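Local coordinates for dihydrodipicolinate synthase (PDB 3E96), which probably catalyses formation of 4-hydroxy-tetrahydrodipicolinate, and is built as a closed eight-stranded parallel alpha/beta barrel, at residues 94-99 and 130-135; 110-115 and 140-145. One frame throughout, in Å; residues are numbered along the deposited sequence.

Interaction 1. Residues 94-99 and 130-135; sequences TAIELG and RDIIEA
Ile96 and Ala95 of helix 92-105 pack against Ala135 and Ile132 of helix 122-136, and the side-chain contacts that join the two segments are all apolar. The tightest is between methyl groups: Ile96 CD1 lies 3.5 Å from Ala135 CB, closer than usual for two carbons, while Ile96 CG1 stays 4.0 Å from Ala135 CB. The CB bond of Ile96 does not itself aim at the other helix. CG1 stands opposite the carbonyl carbon (chi1 -66°) and the chain runs on extended to CD1 (chi2 169°), which carries the tip across to Ala135. On the other side of the pair, Ala95 CB points toward the second helix and meets Ile132 CD1 at 3.6 Å, with Ile132 CG1 a little further back. Between these two contacts the two isoleucine side chains come nearest at Ile96 CG1 and Ile132 CG1, 4.4 Å apart.

The segments belong to consecutive helices of the outer layer of a TIM barrel, and the geometry fits that: their axes run in the same general direction at 33°, 9.6 Å apart at closest approach, and Ile96 and Ile132 are the matched pair with CA atoms 6.0 Å apart. The buried area is modest, 184 Å². Ile132 also faces the barrel, touching Ile88 of strand 83-88 and Ile112 of strand 109-112, whereas Ala135 is exposed.

The polar interactions stay within each helix or go elsewhere. Arg130 holds its neighbour Asp131 in a salt bridge through one edge of the guanidinium: NH2 is 2.9 Å from Asp131 OD1, and NE shares that same oxygen at 3.2 Å, both nitrogens approaching from one face of the carboxylate. On helix 92-105, Glu97 forms a salt bridge with Lys68 of helix 64-78.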
# COMPACT_ATOMS: atom_id res chain seq x y z
N THR B 94 -8.39 -9.14 8.51
CA THR B 94 -7.09 -9.76 8.24
C THR B 94 -6.07 -9.35 9.31
O THR B 94 -5.31 -10.18 9.80
CB THR B 94 -6.56 -9.33 6.86
OG1 THR B 94 -7.52 -9.69 5.86
CG2 THR B 94 -5.24 -10.03 6.55
N ALA B 95 -6.07 -8.07 9.66
CA ALA B 95 -5.14 -7.57 10.67
C ALA B 95 -5.43 -8.28 11.99
O ALA B 95 -4.51 -8.67 12.72
CB ALA B 95 -5.29 -6.07 10.84
N ILE B 96 -6.71 -8.45 12.30
CA ILE B 96 -7.11 -9.11 13.53
C ILE B 96 -6.67 -10.57 13.51
O ILE B 96 -6.25 -11.11 14.54
CB ILE B 96 -8.64 -9.01 13.75
CG1 ILE B 96 -9.01 -7.54 13.97
CG2 ILE B 96 -9.07 -9.85 14.95
CD1 ILE B 96 -10.51 -7.26 13.94
N GLU B 97 -6.75 -11.21 12.34
CA GLU B 97 -6.33 -12.60 12.20
C GLU B 97 -4.83 -12.71 12.47
O GLU B 97 -4.38 -13.58 13.21
CB GLU B 97 -6.63 -13.11 10.78
CG GLU B 97 -6.22 -14.56 10.55
CD GLU B 97 -6.52 -15.03 9.13
OE1 GLU B 97 -7.66 -14.84 8.67
OE2 GLU B 97 -5.62 -15.60 8.49
N LEU B 98 -4.06 -11.81 11.86
CA LEU B 98 -2.61 -11.80 12.05
C LEU B 98 -2.27 -11.48 13.50
O LEU B 98 -1.34 -12.06 14.07
CB LEU B 98 -1.95 -10.76 11.13
CG LEU B 98 -1.84 -11.08 9.64
CD1 LEU B 98 -1.45 -9.81 8.89
CD2 LEU B 98 -0.80 -12.17 9.41
N GLY B 99 -3.02 -10.56 14.10
CA GLY B 99 -2.78 -10.19 15.48
C GLY B 99 -3.03 -11.34 16.44
O GLY B 99 -2.24 -11.60 17.34
N ARG B 130 -8.67 1.83 15.88
CA ARG B 130 -9.49 1.54 17.05
C ARG B 130 -10.12 0.15 16.98
O ARG B 130 -10.05 -0.61 17.94
CB ARG B 130 -10.60 2.58 17.19
CG ARG B 130 -11.48 2.36 18.42
CD ARG B 130 -12.83 3.00 18.20
NE ARG B 130 -13.46 2.47 16.99
CZ ARG B 130 -14.53 3.00 16.41
NH1 ARG B 130 -15.10 4.08 16.93
NH2 ARG B 130 -15.02 2.45 15.31
N ASP B 131 -10.74 -0.17 15.84
CA ASP B 131 -11.40 -1.47 15.68
C ASP B 131 -10.45 -2.64 15.91
O ASP B 131 -10.81 -3.62 16.56
CB ASP B 131 -12.03 -1.60 14.29
CG ASP B 131 -13.24 -0.70 14.11
OD1 ASP B 131 -13.75 -0.17 15.12
OD2 ASP B 131 -13.68 -0.54 12.95
N ILE B 132 -9.25 -2.55 15.36
CA ILE B 132 -8.26 -3.61 15.50
C ILE B 132 -7.77 -3.74 16.94
O ILE B 132 -7.67 -4.85 17.47
CB ILE B 132 -7.05 -3.36 14.57
CG1 ILE B 132 -7.51 -3.46 13.11
CG2 ILE B 132 -5.93 -4.36 14.88
CD1 ILE B 132 -6.49 -2.97 12.10
N ILE B 133 -7.46 -2.61 17.57
CA ILE B 133 -6.98 -2.63 18.95
C ILE B 133 -8.04 -3.19 19.90
O ILE B 133 -7.74 -4.02 20.76
CB ILE B 133 -6.57 -1.22 19.41
CG1 ILE B 133 -5.35 -0.75 18.60
CG2 ILE B 133 -6.23 -1.22 20.90
CD1 ILE B 133 -4.94 0.68 18.87
N GLU B 134 -9.28 -2.75 19.75
CA GLU B 134 -10.34 -3.24 20.63
C GLU B 134 -10.62 -4.72 20.43
O GLU B 134 -10.84 -5.45 21.39
CB GLU B 134 -11.63 -2.43 20.43
CG GLU B 134 -11.45 -0.94 20.70
CD GLU B 134 -12.77 -0.19 20.83
OE1 GLU B 134 -13.69 -0.45 20.03
OE2 GLU B 134 -12.88 0.67 21.73
N ALA B 135 -10.59 -5.18 19.18
CA ALA B 135 -10.83 -6.58 18.88
C ALA B 135 -9.73 -7.48 19.42
O ALA B 135 -10.00 -8.57 19.95
CB ALA B 135 -10.97 -6.79 17.37

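Interaction 2. Residues 110-115 and 140-145; sequences VMIHMP and SLVYFK
Val110, Met111 and Ile112 pair with Ser140, Leu141 and Val142 as parallel beta bridges, joining strands 109-112 and 140-144, adjacent staves of the barrel. Their axes lie 4.5 Å apart at 29°. Three backbone hydrogen bonds give the evidence: Leu141 N to Val110 O (2.9 Å), Ile112 N to Leu141 O (2.8 Å, nearly straight at 175°) and Tyr143 N to Ile112 O (3.0 Å).

Two Met-aromatic contacts accompany the pairing. Met111 runs alongside Tyr143, its SD 4.0 Å from Tyr143 CD1 and oblique to the ring. Tyr143 is the predicted proton donor/acceptor; its OH hydrogen-bonds Gly194 O. Beyond the strand, Met114 CB sits 3.4 Å from Tyr143 O, and a bend at chi2 (73°) brings SD past that oxygen to 5.3 Å from the centroid of the Phe144 ring. With an alanine here instead of Met114, Phe144 is likely to lose its sulfur neighbour, and a gap would probably open beside the buried Lys145 N.

Met111 and Leu141 face the barrel interior, touching Lys167, the predicted Schiff-base residue, and Val164 respectively, both on strand 163-168. Ile112 and Val142 face outward onto Phe129 of helix 122-136. Strand 83-88 adjoins 109-112 on its other edge, bonded to Met111 through Ala86 and Ile88, and strand 163-168 follows 140-144.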
# COMPACT_ATOMS: atom_id res chain seq x y z
N VAL B 110 1.73 -6.11 19.15
CA VAL B 110 1.64 -6.01 17.70
C VAL B 110 1.86 -4.56 17.29
O VAL B 110 1.64 -3.64 18.09
CB VAL B 110 0.24 -6.44 17.16
CG1 VAL B 110 0.00 -7.91 17.44
CG2 VAL B 110 -0.85 -5.58 17.79
N MET B 111 2.32 -4.36 16.06
CA MET B 111 2.50 -3.03 15.50
C MET B 111 1.57 -3.00 14.30
O MET B 111 1.71 -3.78 13.37
CB MET B 111 3.93 -2.77 15.02
CG MET B 111 4.08 -1.41 14.29
SD MET B 111 5.65 -1.16 13.42
CE MET B 111 5.46 -2.29 12.05
N ILE B 112 0.59 -2.10 14.34
CA ILE B 112 -0.34 -2.01 13.23
C ILE B 112 0.23 -1.06 12.19
O ILE B 112 0.40 0.14 12.46
CB ILE B 112 -1.72 -1.49 13.68
CG1 ILE B 112 -2.21 -2.28 14.90
CG2 ILE B 112 -2.72 -1.63 12.54
CD1 ILE B 112 -3.51 -1.75 15.49
N HIS B 113 0.54 -1.59 11.02
CA HIS B 113 1.07 -0.79 9.93
C HIS B 113 0.04 0.25 9.53
O HIS B 113 -1.14 0.11 9.84
CB HIS B 113 1.35 -1.66 8.69
CG HIS B 113 2.63 -2.43 8.78
ND1 HIS B 113 3.86 -1.86 8.55
CD2 HIS B 113 2.87 -3.73 9.08
CE1 HIS B 113 4.80 -2.77 8.71
NE2 HIS B 113 4.23 -3.92 9.03
N MET B 114 0.50 1.30 8.86
CA MET B 114 -0.42 2.33 8.38
C MET B 114 -1.20 1.60 7.29
O MET B 114 -0.61 0.87 6.49
CB MET B 114 0.37 3.49 7.77
CG MET B 114 -0.48 4.69 7.36
SD MET B 114 -1.08 5.65 8.78
CE MET B 114 -2.51 6.61 7.97
N PRO B 115 -2.53 1.76 7.25
CA PRO B 115 -3.28 1.06 6.20
C PRO B 115 -2.77 1.46 4.81
O PRO B 115 -2.43 2.63 4.59
CB PRO B 115 -4.73 1.49 6.46
CG PRO B 115 -4.58 2.83 7.16
CD PRO B 115 -3.42 2.58 8.09
N SER B 140 -0.74 -2.86 21.68
CA SER B 140 -0.59 -2.46 20.29
C SER B 140 0.14 -1.14 20.09
O SER B 140 0.05 -0.24 20.93
CB SER B 140 -1.97 -2.32 19.63
OG SER B 140 -2.78 -3.46 19.82
N LEU B 141 0.85 -1.05 18.98
CA LEU B 141 1.53 0.18 18.58
C LEU B 141 0.95 0.49 17.21
O LEU B 141 0.46 -0.42 16.52
CB LEU B 141 3.04 -0.00 18.44
CG LEU B 141 3.89 -0.22 19.68
CD1 LEU B 141 3.78 -1.67 20.13
CD2 LEU B 141 5.33 0.12 19.35
N VAL B 142 0.99 1.75 16.81
CA VAL B 142 0.51 2.12 15.49
C VAL B 142 1.63 2.85 14.75
O VAL B 142 2.39 3.61 15.36
CB VAL B 142 -0.73 3.05 15.55
CG1 VAL B 142 -1.88 2.34 16.28
CG2 VAL B 142 -0.38 4.34 16.25
N TYR B 143 1.75 2.58 13.45
CA TYR B 143 2.76 3.23 12.62
C TYR B 143 2.00 4.33 11.89
O TYR B 143 1.20 4.06 10.99
CB TYR B 143 3.35 2.23 11.61
CG TYR B 143 4.68 2.70 11.04
CD1 TYR B 143 5.86 2.52 11.75
CD2 TYR B 143 4.74 3.36 9.81
CE1 TYR B 143 7.09 2.98 11.26
CE2 TYR B 143 5.95 3.83 9.31
CZ TYR B 143 7.12 3.64 10.03
OH TYR B 143 8.32 4.10 9.54
N PHE B 144 2.26 5.57 12.28
CA PHE B 144 1.57 6.75 11.75
C PHE B 144 2.51 7.48 10.79
O PHE B 144 3.46 8.14 11.23
CB PHE B 144 1.21 7.64 12.94
CG PHE B 144 0.10 8.61 12.68
CD1 PHE B 144 -1.22 8.16 12.63
CD2 PHE B 144 0.36 9.96 12.52
CE1 PHE B 144 -2.26 9.06 12.42
CE2 PHE B 144 -0.67 10.87 12.31
CZ PHE B 144 -1.99 10.41 12.25
N LYS B 145 2.24 7.40 9.49
CA LYS B 145 3.13 8.02 8.52
C LYS B 145 2.53 8.86 7.39
O LYS B 145 3.28 9.32 6.52
CB LYS B 145 4.02 6.95 7.89
CG LYS B 145 3.28 6.00 6.96
CD LYS B 145 4.28 5.11 6.24
CE LYS B 145 3.63 4.30 5.14
NZ LYS B 145 4.66 3.53 4.38

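How the interactions relate
Interactions 1 and 2 lie in the helical and strand layers of one alpha/beta barrel, their centres 11 Å apart. Their segments alternate along the chain: helix 92-105, strand 109-112, helix 122-136, strand 140-144. Helix 122-136 is the crossover of the beta-alpha-beta unit whose two strands pair in interaction 2. The layers touch directly: Ile132 CG2 is 3.6 Å from Ile112 CD1, Ile133 CG1 is 3.7 Å from Ile112 CD1, and Gly99 CA is 4.1 Å from Val110 CG1. Interaction 1 thus joins neighbouring helices of the outer shell, while interaction 2 joins strands whose inner face carries predicted active-site Tyr143, consistent with an active site at the C-terminal strand ends, as in other TIM barrels.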